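Local coordinates for protein putative histidinol-phosphate aminotransferase (Burkholderia pseudomallei, PDB 3P1T) that probably transfers the amino group of L-histidinol phosphate to 2-oxoglutarate with the help of pyridoxal 5'-phosphate, a step of histidine biosynthesis, at residues L124-P127 / N128-A131; Q150-S153 / A154-D158; F307-H310 / H311-R314; G183-G187 / E188-V192. All blocks are in the same frame, centred on the assembly; numbering follows the deposited sequence.

Interaction 1 (L124-P127 / N128-A131); sequences LLDP and NDLA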
ATOM      1  N   LEU A 124      22.924  -3.792 -25.311  1.00 55.40           N
ATOM      2  CA  LEU A 124      23.708  -3.003 -24.368  1.00 54.70           C
ATOM      3  C   LEU A 124      23.317  -1.530 -24.465  1.00 54.89           C
ATOM      4  O   LEU A 124      22.782  -1.115 -25.494  1.00 53.37           O
ATOM      5  CB  LEU A 124      25.194  -3.191 -24.708  1.00 56.26           C
ATOM      6  CG  LEU A 124      25.992  -4.312 -24.037  1.00 61.85           C
ATOM      7  CD1 LEU A 124      25.282  -5.692 -24.091  1.00 61.42           C
ATOM      8  CD2 LEU A 124      27.386  -4.375 -24.637  1.00 65.97           C
ATOM      9  N   LEU A 125      23.614  -0.724 -23.429  1.00 49.20           N
ATOM     10  CA  LEU A 125      23.279   0.702 -23.459  1.00 47.16           C
ATOM     11  C   LEU A 125      24.035   1.406 -24.583  1.00 51.31           C
ATOM     12  O   LEU A 125      25.225   1.143 -24.765  1.00 51.35           O
ATOM     13  CB  LEU A 125      23.560   1.381 -22.114  1.00 45.84           C
ATOM     14  CG  LEU A 125      22.712   0.901 -20.940  1.00 48.53           C
ATOM     15  CD1 LEU A 125      23.071   1.632 -19.705  1.00 48.44           C
ATOM     16  CD2 LEU A 125      21.234   1.103 -21.202  1.00 48.94           C
ATOM     17  N   ASP A 126      23.318   2.258 -25.368  1.00 47.24           N
ATOM     18  CA  ASP A 126      23.891   3.010 -26.487  1.00 47.39           C
ATOM     19  C   ASP A 126      24.859   4.052 -25.940  1.00 51.46           C
ATOM     20  O   ASP A 126      24.449   4.947 -25.202  1.00 50.39           O
ATOM     21  CB  ASP A 126      22.800   3.659 -27.355  1.00 48.93           C
ATOM     22  CG  ASP A 126      23.257   4.242 -28.686  1.00 61.40           C
ATOM     23  OD1 ASP A 126      24.427   4.678 -28.782  1.00 62.55           O
ATOM     24  OD2 ASP A 126      22.425   4.323 -29.611  1.00 69.93           O
ATOM     25  N   PRO A 127      26.156   3.943 -26.294  1.00 50.19           N
ATOM     26  CA  PRO A 127      27.159   4.886 -25.750  1.00 50.97           C
ATOM     27  C   PRO A 127      26.898   6.357 -26.075  1.00 55.50           C
ATOM     28  O   PRO A 127      27.321   7.213 -25.295  1.00 54.92           O
ATOM     29  CB  PRO A 127      28.460   4.446 -26.419  1.00 54.06           C
ATOM     30  CG  PRO A 127      28.228   3.031 -26.831  1.00 58.07           C
ATOM     31  CD  PRO A 127      26.784   2.922 -27.160  1.00 52.43           C
ATOM     32  N   ASN A 128      26.245   6.644 -27.225  1.00 52.95           N
ATOM     33  CA  ASN A 128      25.946   8.000 -27.686  1.00 53.29           C
ATOM     34  C   ASN A 128      24.909   8.643 -26.809  1.00 55.94           C
ATOM     35  O   ASN A 128      25.043   9.824 -26.502  1.00 57.67           O
ATOM     36  CB  ASN A 128      25.471   8.010 -29.142  1.00 56.99           C
ATOM     37  CG  ASN A 128      26.460   7.400 -30.100  1.00 79.77           C
ATOM     38  OD1 ASN A 128      27.616   7.829 -30.205  1.00 73.11           O
ATOM     39  ND2 ASN A 128      26.032   6.357 -30.793  1.00 73.04           N
ATOM     40  N   ASP A 129      23.883   7.882 -26.405  1.00 49.71           N
ATOM     41  CA  ASP A 129      22.840   8.362 -25.508  1.00 48.20           C
ATOM     42  C   ASP A 129      23.395   8.460 -24.073  1.00 52.75           C
ATOM     43  O   ASP A 129      23.119   9.430 -23.374  1.00 53.25           O
ATOM     44  CB  ASP A 129      21.601   7.446 -25.565  1.00 48.59           C
ATOM     45  CG  ASP A 129      20.843   7.442 -26.881  1.00 55.43           C
ATOM     46  OD1 ASP A 129      20.836   8.493 -27.572  1.00 56.81           O
ATOM     47  OD2 ASP A 129      20.172   6.424 -27.176  1.00 56.68           O
ATOM     48  N   LEU A 130      24.220   7.482 -23.663  1.00 48.57           N
ATOM     49  CA  LEU A 130      24.838   7.412 -22.340  1.00 47.27           C
ATOM     50  C   LEU A 130      25.765   8.613 -22.111  1.00 52.24           C
ATOM     51  O   LEU A 130      25.884   9.091 -20.989  1.00 51.43           O
ATOM     52  CB  LEU A 130      25.593   6.091 -22.238  1.00 47.23           C
ATOM     53  CG  LEU A 130      25.986   5.583 -20.860  1.00 51.10           C
ATOM     54  CD1 LEU A 130      24.812   5.569 -19.908  1.00 49.21           C
ATOM     55  CD2 LEU A 130      26.587   4.178 -20.959  1.00 51.53           C
ATOM     56  N   ALA A 131      26.338   9.148 -23.189  1.00 50.20           N
ATOM     57  CA  ALA A 131      27.198  10.330 -23.168  1.00 50.51           C
ATOM     58  C   ALA A 131      26.393  11.624 -22.955  1.00 54.74           C
ATOM     59  O   ALA A 131      27.000  12.648 -22.625  1.00 55.56           O
ATOM     60  CB  ALA A 131      27.967  10.423 -24.475  1.00 52.00           C
TER
HETATM   61  O   HOH W   1      22.976   6.709 -31.147  1.00 51.45           O
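Asp126 caps the N terminus of the single-turn helix 127-130 by gripping Asn128, a local contact on the surface of the chain in the connection that follows strand 113-117. Its CG lies anti to the backbone N (chi1 -169°), which carries the carboxylate round to the start of the helix. There OD1 of Asp126 accepts from the backbone N of Asn128 at 3.1 Å; the donor comes to the anti side of the oxygen and lies 34° out of the carboxylate plane. The same OD1 takes a second, weak bond from ND2 of Asn128, with the amide turned 65° against the carboxylate. A water molecule joins the two side chains again, donating to OD2 of Asp126 at 2.9 Å and accepting from ND2 of Asn128 at 3.1 Å, so that both carboxylate oxygens have partners. OD2 of Asp129 stands 3.9 Å from OD2 of Asp126, a pairing of like charges probably eased because Asp129 OD2 accepts from the backbone N of Gly118. The backbone completes the turn. O of Asp126 receives N of Leu130 at 3.0 Å, while the bonds from Asp129 N to that oxygen and from Ala131 N to Pro127 O are weak. On the inner side, CD2 of Leu130 packs on CB of Leu125 at 4.3 Å, and Leu130 also rests on Ile117 and Leu160. With OD1 of Asp126 bonded to the N two residues on and Pro127 opening the first turn, this is an Asx turn serving as a helix N-cap.

Interaction 2 (Q150-S153 / A154-D158); sequences QALS and AGELD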
ATOM      1  N   GLN A 150      20.500  -8.428 -19.394  1.00 39.27           N
ATOM      2  CA  GLN A 150      21.861  -7.918 -19.413  1.00 39.64           C
ATOM      3  C   GLN A 150      22.172  -7.175 -18.141  1.00 45.33           C
ATOM      4  O   GLN A 150      21.301  -6.497 -17.570  1.00 44.80           O
ATOM      5  CB  GLN A 150      22.097  -6.988 -20.626  1.00 40.77           C
ATOM      6  CG  GLN A 150      21.896  -7.625 -21.996  1.00 42.70           C
ATOM      7  CD  GLN A 150      22.761  -8.828 -22.218  1.00 55.50           C
ATOM      8  OE1 GLN A 150      24.005  -8.758 -22.217  1.00 54.49           O
ATOM      9  NE2 GLN A 150      22.102  -9.964 -22.418  1.00 43.24           N
ATOM     10  N   ALA A 151      23.442  -7.276 -17.725  1.00 44.08           N
ATOM     11  CA  ALA A 151      24.003  -6.597 -16.564  1.00 44.39           C
ATOM     12  C   ALA A 151      24.860  -5.395 -16.987  1.00 48.88           C
ATOM     13  O   ALA A 151      25.530  -5.450 -18.025  1.00 49.02           O
ATOM     14  CB  ALA A 151      24.835  -7.563 -15.745  1.00 45.73           C
ATOM     15  N   LEU A 152      24.818  -4.305 -16.188  1.00 44.10           N
ATOM     16  CA  LEU A 152      25.611  -3.099 -16.430  1.00 43.29           C
ATOM     17  C   LEU A 152      27.076  -3.397 -16.260  1.00 49.11           C
ATOM     18  O   LEU A 152      27.457  -4.034 -15.273  1.00 49.65           O
ATOM     19  CB  LEU A 152      25.197  -1.955 -15.486  1.00 41.95           C
ATOM     20  CG  LEU A 152      23.773  -1.452 -15.642  1.00 43.45           C
ATOM     21  CD1 LEU A 152      23.415  -0.507 -14.522  1.00 42.98           C
ATOM     22  CD2 LEU A 152      23.547  -0.841 -17.010  1.00 41.14           C
ATOM     23  N   SER A 153      27.905  -2.956 -17.222  1.00 46.77           N
ATOM     24  CA  SER A 153      29.353  -3.193 -17.131  1.00 48.25           C
ATOM     25  C   SER A 153      30.002  -2.242 -16.118  1.00 51.17           C
ATOM     26  O   SER A 153      29.406  -1.226 -15.750  1.00 48.34           O
ATOM     27  CB  SER A 153      30.032  -3.039 -18.494  1.00 52.16           C
ATOM     28  OG  SER A 153      30.201  -1.679 -18.853  1.00 63.60           O
ATOM     29  N   ALA A 154      31.244  -2.566 -15.704  1.00 49.38           N
ATOM     30  CA  ALA A 154      32.051  -1.751 -14.799  1.00 49.80           C
ATOM     31  C   ALA A 154      32.209  -0.312 -15.350  1.00 55.17           C
ATOM     32  O   ALA A 154      32.051   0.662 -14.595  1.00 53.94           O
ATOM     33  CB  ALA A 154      33.414  -2.394 -14.598  1.00 51.33           C
ATOM     34  N   GLY A 155      32.460  -0.228 -16.667  1.00 51.47           N
ATOM     35  CA  GLY A 155      32.608   1.006 -17.419  1.00 50.85           C
ATOM     36  C   GLY A 155      31.334   1.817 -17.465  1.00 52.60           C
ATOM     37  O   GLY A 155      31.383   3.034 -17.291  1.00 51.98           O
ATOM     38  N   GLU A 156      30.186   1.156 -17.680  1.00 48.27           N
ATOM     39  CA  GLU A 156      28.877   1.817 -17.709  1.00 47.32           C
ATOM     40  C   GLU A 156      28.562   2.436 -16.328  1.00 49.79           C
ATOM     41  O   GLU A 156      28.297   3.639 -16.252  1.00 50.50           O
ATOM     42  CB  GLU A 156      27.755   0.842 -18.141  1.00 48.14           C
ATOM     43  CG  GLU A 156      27.764   0.427 -19.611  1.00 53.53           C
ATOM     44  CD  GLU A 156      26.724  -0.600 -20.020  1.00 61.41           C
ATOM     45  OE1 GLU A 156      26.543  -1.599 -19.294  1.00 54.55           O
ATOM     46  OE2 GLU A 156      26.155  -0.457 -21.123  1.00 68.21           O
ATOM     47  N   LEU A 157      28.664   1.636 -15.242  1.00 43.62           N
ATOM     48  CA  LEU A 157      28.431   2.091 -13.873  1.00 42.39           C
ATOM     49  C   LEU A 157      29.389   3.222 -13.486  1.00 50.85           C
ATOM     50  O   LEU A 157      28.958   4.196 -12.862  1.00 48.37           O
ATOM     51  CB  LEU A 157      28.567   0.927 -12.884  1.00 41.88           C
ATOM     52  CG  LEU A 157      27.355  -0.010 -12.798  1.00 45.04           C
ATOM     53  CD1 LEU A 157      27.676  -1.258 -12.019  1.00 45.83           C
ATOM     54  CD2 LEU A 157      26.165   0.688 -12.155  1.00 44.67           C
ATOM     55  N   ASP A 158      30.680   3.102 -13.891  1.00 52.60           N
ATOM     56  CA  ASP A 158      31.730   4.091 -13.654  1.00 53.65           C
ATOM     57  C   ASP A 158      31.353   5.417 -14.323  1.00 57.52           C
ATOM     58  O   ASP A 158      31.391   6.451 -13.657  1.00 58.98           O
ATOM     59  CB  ASP A 158      33.074   3.568 -14.170  1.00 57.22           C
ATOM     60  CG  ASP A 158      34.246   4.516 -14.012  1.00 83.51           C
ATOM     61  OD1 ASP A 158      34.397   5.103 -12.911  1.00 87.24           O
ATOM     62  OD2 ASP A 158      35.010   4.685 -14.995  1.00 94.98           O
TER
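The carboxylate of Glu156 is the flat group that bridges this contact, reaching back over the first turn of its helix to the backbone N of Ser153. OE1 of Glu156 receives that N-H with its anti lone pair, the one turned away from OE2; the bond is 2.8 Å long and nearly straight, at 169°. Beside it, CD2 of Leu152 lies 3.8 Å from OE1 of Glu156, and the two side chains cross at about a right angle. The other oxygen, OE2, accepts a weak bond from the backbone N of Leu125, so the carboxylate links two loops. Ser153 returns the grip: its OG accepts from the backbone N of Glu156 at 3.1 Å. That reach depends on chi1 of 77°, which sets OG between the backbone N and the carbonyl carbon and turns it to the helix end. These reciprocal bonds, side chain of each residue to backbone N of the other, form a capping box with Ser153 as the N-cap. Behind it, O of Ser153 takes N of Leu157 at 3.0 Å in the first regular helical bond. An apolar contact lies next to the cap, where CD1 of Leu152 meets CD2 of Leu157 at 3.8 Å. The N of Leu152 is held by OD1 of Asn143, in the loop after strand 137-142. The box closes the loop that leads from that strand into helix 154-163, within a beta-alpha-beta crossover whose second strand, 166-170, is the parallel neighbour of 137-142 in the seven-stranded sheet.

Interaction 3 (F307-H310 / H311-R314); sequences FGLH and HHIR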
ATOM      1  N   PHE A 307       7.985  -3.866 -23.930  1.00 41.55           N
ATOM      2  CA  PHE A 307       9.188  -3.168 -23.483  1.00 40.32           C
ATOM      3  C   PHE A 307       9.947  -2.507 -24.656  1.00 43.86           C
ATOM      4  O   PHE A 307      11.023  -1.966 -24.438  1.00 42.75           O
ATOM      5  CB  PHE A 307      10.108  -4.152 -22.749  1.00 41.44           C
ATOM      6  CG  PHE A 307       9.381  -4.974 -21.719  1.00 42.15           C
ATOM      7  CD1 PHE A 307       9.056  -4.436 -20.480  1.00 44.14           C
ATOM      8  CD2 PHE A 307       9.000  -6.282 -21.992  1.00 44.20           C
ATOM      9  CE1 PHE A 307       8.352  -5.191 -19.533  1.00 44.48           C
ATOM     10  CE2 PHE A 307       8.305  -7.039 -21.044  1.00 46.76           C
ATOM     11  CZ  PHE A 307       7.986  -6.488 -19.820  1.00 43.92           C
ATOM     12  N   GLY A 308       9.360  -2.505 -25.850  1.00 41.23           N
ATOM     13  CA  GLY A 308       9.946  -1.882 -27.033  1.00 42.28           C
ATOM     14  C   GLY A 308      10.757  -2.829 -27.891  1.00 49.71           C
ATOM     15  O   GLY A 308      11.343  -2.414 -28.905  1.00 50.57           O
ATOM     16  N   LEU A 309      10.811  -4.112 -27.474  1.00 46.42           N
ATOM     17  CA  LEU A 309      11.528  -5.153 -28.197  1.00 46.73           C
ATOM     18  C   LEU A 309      10.544  -6.053 -28.922  1.00 53.19           C
ATOM     19  O   LEU A 309      10.378  -7.222 -28.560  1.00 53.63           O
ATOM     20  CB  LEU A 309      12.424  -5.963 -27.269  1.00 45.77           C
ATOM     21  CG  LEU A 309      13.802  -5.427 -27.053  1.00 49.96           C
ATOM     22  CD1 LEU A 309      14.426  -6.055 -25.834  1.00 51.06           C
ATOM     23  CD2 LEU A 309      14.675  -5.639 -28.270  1.00 49.44           C
ATOM     24  N   HIS A 310       9.901  -5.508 -29.968  1.00 50.01           N
ATOM     25  CA  HIS A 310       8.953  -6.241 -30.799  1.00 51.04           C
ATOM     26  C   HIS A 310       9.662  -7.377 -31.488  1.00 57.13           C
ATOM     27  O   HIS A 310      10.878  -7.294 -31.729  1.00 57.23           O
ATOM     28  CB  HIS A 310       8.301  -5.314 -31.823  1.00 52.56           C
ATOM     29  CG  HIS A 310       7.620  -4.165 -31.179  1.00 56.32           C
ATOM     30  ND1 HIS A 310       8.299  -2.981 -30.910  1.00 58.48           N
ATOM     31  CD2 HIS A 310       6.363  -4.072 -30.689  1.00 58.66           C
ATOM     32  CE1 HIS A 310       7.433  -2.211 -30.271  1.00 57.72           C
ATOM     33  NE2 HIS A 310       6.251  -2.816 -30.128  1.00 58.18           N
ATOM     34  N   HIS A 311       8.917  -8.448 -31.785  1.00 53.74           N
ATOM     35  CA  HIS A 311       9.429  -9.631 -32.465  1.00 54.06           C
ATOM     36  C   HIS A 311      10.550 -10.291 -31.618  1.00 57.18           C
ATOM     37  O   HIS A 311      11.576 -10.760 -32.129  1.00 57.46           O
ATOM     38  CB  HIS A 311       9.887  -9.315 -33.902  1.00 55.86           C
ATOM     39  CG  HIS A 311       8.744  -8.869 -34.754  1.00 59.98           C
ATOM     40  ND1 HIS A 311       7.886  -9.773 -35.383  1.00 63.02           N
ATOM     41  CD2 HIS A 311       8.278  -7.617 -34.957  1.00 60.86           C
ATOM     42  CE1 HIS A 311       6.953  -9.032 -35.971  1.00 62.24           C
ATOM     43  NE2 HIS A 311       7.159  -7.730 -35.760  1.00 61.48           N
ATOM     44  N   HIS A 312      10.277 -10.351 -30.307  1.00 51.71           N
ATOM     45  CA  HIS A 312      11.040 -10.994 -29.242  1.00 50.07           C
ATOM     46  C   HIS A 312      10.071 -11.540 -28.220  1.00 51.68           C
ATOM     47  O   HIS A 312       8.986 -10.972 -28.049  1.00 52.05           O
ATOM     48  CB  HIS A 312      12.032 -10.028 -28.572  1.00 49.92           C
ATOM     49  CG  HIS A 312      13.278  -9.734 -29.341  1.00 53.98           C
ATOM     50  ND1 HIS A 312      13.324  -8.717 -30.270  1.00 56.16           N
ATOM     51  CD2 HIS A 312      14.515 -10.275 -29.220  1.00 56.05           C
ATOM     52  CE1 HIS A 312      14.569  -8.704 -30.723  1.00 56.18           C
ATOM     53  NE2 HIS A 312      15.323  -9.624 -30.119  1.00 56.48           N
ATOM     54  N   ILE A 313      10.441 -12.616 -27.527  1.00 45.18           N
ATOM     55  CA  ILE A 313       9.612 -13.152 -26.451  1.00 43.33           C
ATOM     56  C   ILE A 313      10.503 -13.328 -25.221  1.00 46.07           C
ATOM     57  O   ILE A 313      11.682 -13.654 -25.346  1.00 46.83           O
ATOM     58  CB  ILE A 313       8.817 -14.454 -26.790  1.00 46.80           C
ATOM     59  CG1 ILE A 313       9.735 -15.572 -27.356  1.00 47.72           C
ATOM     60  CG2 ILE A 313       7.634 -14.148 -27.722  1.00 47.74           C
ATOM     61  CD1 ILE A 313       9.129 -16.940 -27.450  1.00 51.43           C
ATOM     62  N   ARG A 314       9.947 -13.060 -24.045  1.00 40.68           N
ATOM     63  CA  ARG A 314      10.632 -13.234 -22.773  1.00 39.52           C
ATOM     64  C   ARG A 314      10.028 -14.453 -22.118  1.00 43.84           C
ATOM     65  O   ARG A 314       8.846 -14.453 -21.765  1.00 42.70           O
ATOM     66  CB  ARG A 314      10.533 -11.968 -21.888  1.00 37.17           C
ATOM     67  CG  ARG A 314      11.465 -12.000 -20.676  1.00 41.62           C
ATOM     68  CD  ARG A 314      11.056 -11.009 -19.602  1.00 42.92           C
ATOM     69  NE  ARG A 314       9.785 -11.404 -19.001  1.00 36.50           N
ATOM     70  CZ  ARG A 314       8.952 -10.572 -18.401  1.00 49.02           C
ATOM     71  NH1 ARG A 314       9.241  -9.283 -18.314  1.00 43.66           N
ATOM     72  NH2 ARG A 314       7.807 -11.017 -17.903  1.00 38.08           N
TER
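Leu309 and His312 pack together in the connecting loop of a beta hairpin, where the chain turns into strand 312-316, antiparallel to strand 299-303 in the smaller, four-stranded sheet. The tight part is built on the buried Leu309. Its CD2 lies over one face of the His312 ring, 4.2 Å from the centroid and 24° off the normal, a CH-pi contact shifted toward the rim of the ring. The ring is fixed at its edge as well: ND1 of His312 donates to O of His310, which lies near the ring plane, while seen from the carbonyl the donor stands well above the carbonyl plane. Leu281 of strand 279-283 touches both Leu309 and His312. The loose side is the turn itself, where the rings of His310 and His311 lie on the exposed surface; CB of His310 comes within 3.9 Å of CD2 of His311, and ND1 of His311 donates a weak bond to O of Ala285. At the far, buried end, Arg314 bends back toward Phe307 at chi3 (67°), its NH1 nearing the ring obliquely. A cation-pi contact joins the guanidinium to Phe279 instead. A tartrate, probably from the crystallisation liquor, accepts from NH1, which fits Arg314 being the counterpart of the arginine that binds substrate carboxylates in related class I and II aminotransferases; here that would probably be 2-oxoglutarate or glutamate. OD1 of Asn146 shares that NH1, which stands 3.4 Å from CZ of Phe307.

Interaction 4 (G183-G187 / E188-V192); sequences GLAYG and ENELV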
ATOM      1  N   GLY A 183      28.184  -5.664  -2.550  1.00 58.84           N
ATOM      2  CA  GLY A 183      27.235  -5.091  -1.596  1.00 59.10           C
ATOM      3  C   GLY A 183      26.095  -4.233  -2.132  1.00 61.56           C
ATOM      4  O   GLY A 183      25.850  -4.162  -3.346  1.00 62.19           O
ATOM      5  N   LEU A 184      25.350  -3.617  -1.194  1.00 54.30           N
ATOM      6  CA  LEU A 184      24.343  -2.621  -1.513  1.00 51.04           C
ATOM      7  C   LEU A 184      25.118  -1.357  -1.785  1.00 55.38           C
ATOM      8  O   LEU A 184      25.939  -0.965  -0.947  1.00 57.00           O
ATOM      9  CB  LEU A 184      23.279  -2.444  -0.406  1.00 49.43           C
ATOM     10  CG  LEU A 184      22.323  -3.586  -0.126  1.00 51.66           C
ATOM     11  CD1 LEU A 184      21.673  -3.387   1.202  1.00 51.07           C
ATOM     12  CD2 LEU A 184      21.267  -3.703  -1.195  1.00 51.46           C
ATOM     13  N   ALA A 185      24.970  -0.790  -2.981  1.00 49.68           N
ATOM     14  CA  ALA A 185      25.698   0.411  -3.363  1.00 49.44           C
ATOM     15  C   ALA A 185      24.776   1.630  -3.281  1.00 51.98           C
ATOM     16  O   ALA A 185      23.877   1.783  -4.108  1.00 53.22           O
ATOM     17  CB  ALA A 185      26.279   0.255  -4.767  1.00 50.08           C
ATOM     18  N   TYR A 186      24.951   2.441  -2.241  1.00 45.31           N
ATOM     19  CA  TYR A 186      24.173   3.646  -2.017  1.00 43.94           C
ATOM     20  C   TYR A 186      25.079   4.681  -1.343  1.00 50.24           C
ATOM     21  O   TYR A 186      26.058   4.321  -0.689  1.00 52.17           O
ATOM     22  CB  TYR A 186      22.875   3.379  -1.210  1.00 42.98           C
ATOM     23  CG  TYR A 186      23.116   2.889   0.192  1.00 44.43           C
ATOM     24  CD1 TYR A 186      23.331   3.783   1.235  1.00 46.63           C
ATOM     25  CD2 TYR A 186      23.120   1.528   0.486  1.00 45.15           C
ATOM     26  CE1 TYR A 186      23.616   3.337   2.523  1.00 47.71           C
ATOM     27  CE2 TYR A 186      23.381   1.070   1.777  1.00 46.86           C
ATOM     28  CZ  TYR A 186      23.640   1.979   2.792  1.00 52.58           C
ATOM     29  OH  TYR A 186      23.900   1.535   4.065  1.00 51.70           O
ATOM     30  N   GLY A 187      24.750   5.949  -1.544  1.00 46.15           N
ATOM     31  CA  GLY A 187      25.489   7.084  -1.010  1.00 46.83           C
ATOM     32  C   GLY A 187      24.793   8.394  -1.299  1.00 50.11           C
ATOM     33  O   GLY A 187      23.626   8.395  -1.692  1.00 49.05           O
ATOM     34  N   GLU A 188      25.519   9.510  -1.138  1.00 47.79           N
ATOM     35  CA  GLU A 188      25.036  10.892  -1.315  1.00 47.62           C
ATOM     36  C   GLU A 188      24.107  11.026  -2.550  1.00 48.87           C
ATOM     37  O   GLU A 188      23.012  11.577  -2.411  1.00 47.85           O
ATOM     38  CB  GLU A 188      26.243  11.851  -1.443  1.00 50.41           C
ATOM     39  CG  GLU A 188      25.938  13.346  -1.411  1.00 65.42           C
ATOM     40  CD  GLU A 188      27.096  14.276  -1.766  1.00103.60           C
ATOM     41  OE1 GLU A 188      28.234  14.029  -1.301  1.00100.10           O
ATOM     42  OE2 GLU A 188      26.855  15.275  -2.484  1.00105.01           O
ATOM     43  N   ASN A 189      24.508  10.463  -3.714  1.00 44.12           N
ATOM     44  CA  ASN A 189      23.769  10.605  -4.976  1.00 42.50           C
ATOM     45  C   ASN A 189      23.404   9.265  -5.628  1.00 43.23           C
ATOM     46  O   ASN A 189      23.180   9.201  -6.845  1.00 41.75           O
ATOM     47  CB  ASN A 189      24.639  11.408  -5.957  1.00 43.05           C
ATOM     48  CG  ASN A 189      25.155  12.689  -5.378  1.00 56.87           C
ATOM     49  OD1 ASN A 189      24.394  13.557  -4.927  1.00 48.91           O
ATOM     50  ND2 ASN A 189      26.464  12.796  -5.325  1.00 52.02           N
ATOM     51  N   GLU A 190      23.320   8.210  -4.824  1.00 38.48           N
ATOM     52  CA  GLU A 190      23.015   6.889  -5.355  1.00 37.52           C
ATOM     53  C   GLU A 190      22.104   6.126  -4.388  1.00 42.41           C
ATOM     54  O   GLU A 190      22.316   6.130  -3.166  1.00 42.69           O
ATOM     55  CB  GLU A 190      24.315   6.104  -5.636  1.00 38.90           C
ATOM     56  CG  GLU A 190      24.120   4.874  -6.499  1.00 45.88           C
ATOM     57  CD  GLU A 190      25.364   4.103  -6.903  1.00 65.51           C
ATOM     58  OE1 GLU A 190      26.493   4.637  -6.770  1.00 44.33           O
ATOM     59  OE2 GLU A 190      25.198   2.954  -7.374  1.00 61.88           O
ATOM     60  N   LEU A 191      21.084   5.494  -4.962  1.00 37.52           N
ATOM     61  CA  LEU A 191      20.111   4.666  -4.261  1.00 36.81           C
ATOM     62  C   LEU A 191      19.989   3.298  -4.951  1.00 40.65           C
ATOM     63  O   LEU A 191      20.290   3.167  -6.142  1.00 41.42           O
ATOM     64  CB  LEU A 191      18.731   5.360  -4.185  1.00 35.88           C
ATOM     65  CG  LEU A 191      18.666   6.630  -3.353  1.00 41.15           C
ATOM     66  CD1 LEU A 191      18.729   7.854  -4.242  1.00 41.72           C
ATOM     67  CD2 LEU A 191      17.382   6.690  -2.564  1.00 41.24           C
ATOM     68  N   VAL A 192      19.553   2.285  -4.210  1.00 35.90           N
ATOM     69  CA  VAL A 192      19.377   0.942  -4.772  1.00 35.01           C
ATOM     70  C   VAL A 192      18.007   0.391  -4.277  1.00 37.22           C
ATOM     71  O   VAL A 192      17.591   0.656  -3.144  1.00 35.69           O
ATOM     72  CB  VAL A 192      20.591  -0.007  -4.465  1.00 39.00           C
ATOM     73  CG1 VAL A 192      20.951  -0.070  -2.993  1.00 39.26           C
ATOM     74  CG2 VAL A 192      20.405  -1.400  -5.036  1.00 38.68           C
TER
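Gly187 and Glu190 pair across a type I beta turn, with Glu188 and Asn189 at its corner, and so reverse the chain as it enters strand 190-195 of the seven-stranded sheet. Two backbone hydrogen bonds make this a single antiparallel hydrogen-bonded bridge. N of Gly187 donates to O of Glu190 at 2.9 Å, and N of Glu190 donates to O of Gly187 at 3.2 Å. The second is straight at the hydrogen, although its donor stands well above the carbonyl plane of Gly187. A CA-H...O contact from CA of Tyr186 reaches the same O of Glu190.

Of the polar side chains, Glu190 runs out extended past Ala185, its OE2 3.9 Å from CB of Ala185, and ends in a salt bridge from OE2 to NH2 of Arg161 in helix 154-163. OD1 of Asn189 accepts from NZ of Lys166, tying the turn to the start of strand 166-170.

Apolar packing gathers round Val192, whose CG1 is set between its backbone N and carbonyl carbon (chi1 52°) and is thereby turned to the incoming chain. It lies at the edge of the Tyr186 ring, near its plane, and 4.3 Å from CB of Tyr186. Phe211 of strand 208-211 touches Leu184, Tyr186 and Val192 alike. Across this patch the side chains of Leu184 and Val192 cross at about a right angle, CD2 to CG1, at 4.1 Å.

From the N terminus the four contacts follow in series as interactions 1, 2, 4 and 3; each closes before the next opens, so none nests in or crosses another. Interactions 1 and 2 start two helices, 127-130 and 154-163, and touch, with CD1 of Leu125 3.7 Å from CD2 of Leu152. Interaction 4 closes the turn before strand 190-195, its nearest atoms about 5 Å from interaction 2, and both belong to the surroundings of the seven-stranded sheet. Interaction 3 shapes the loop entering strand 312-316 of the four-stranded sheet, its centre about 30 Å from that of interaction 4, on the opposite side of the chain's centre.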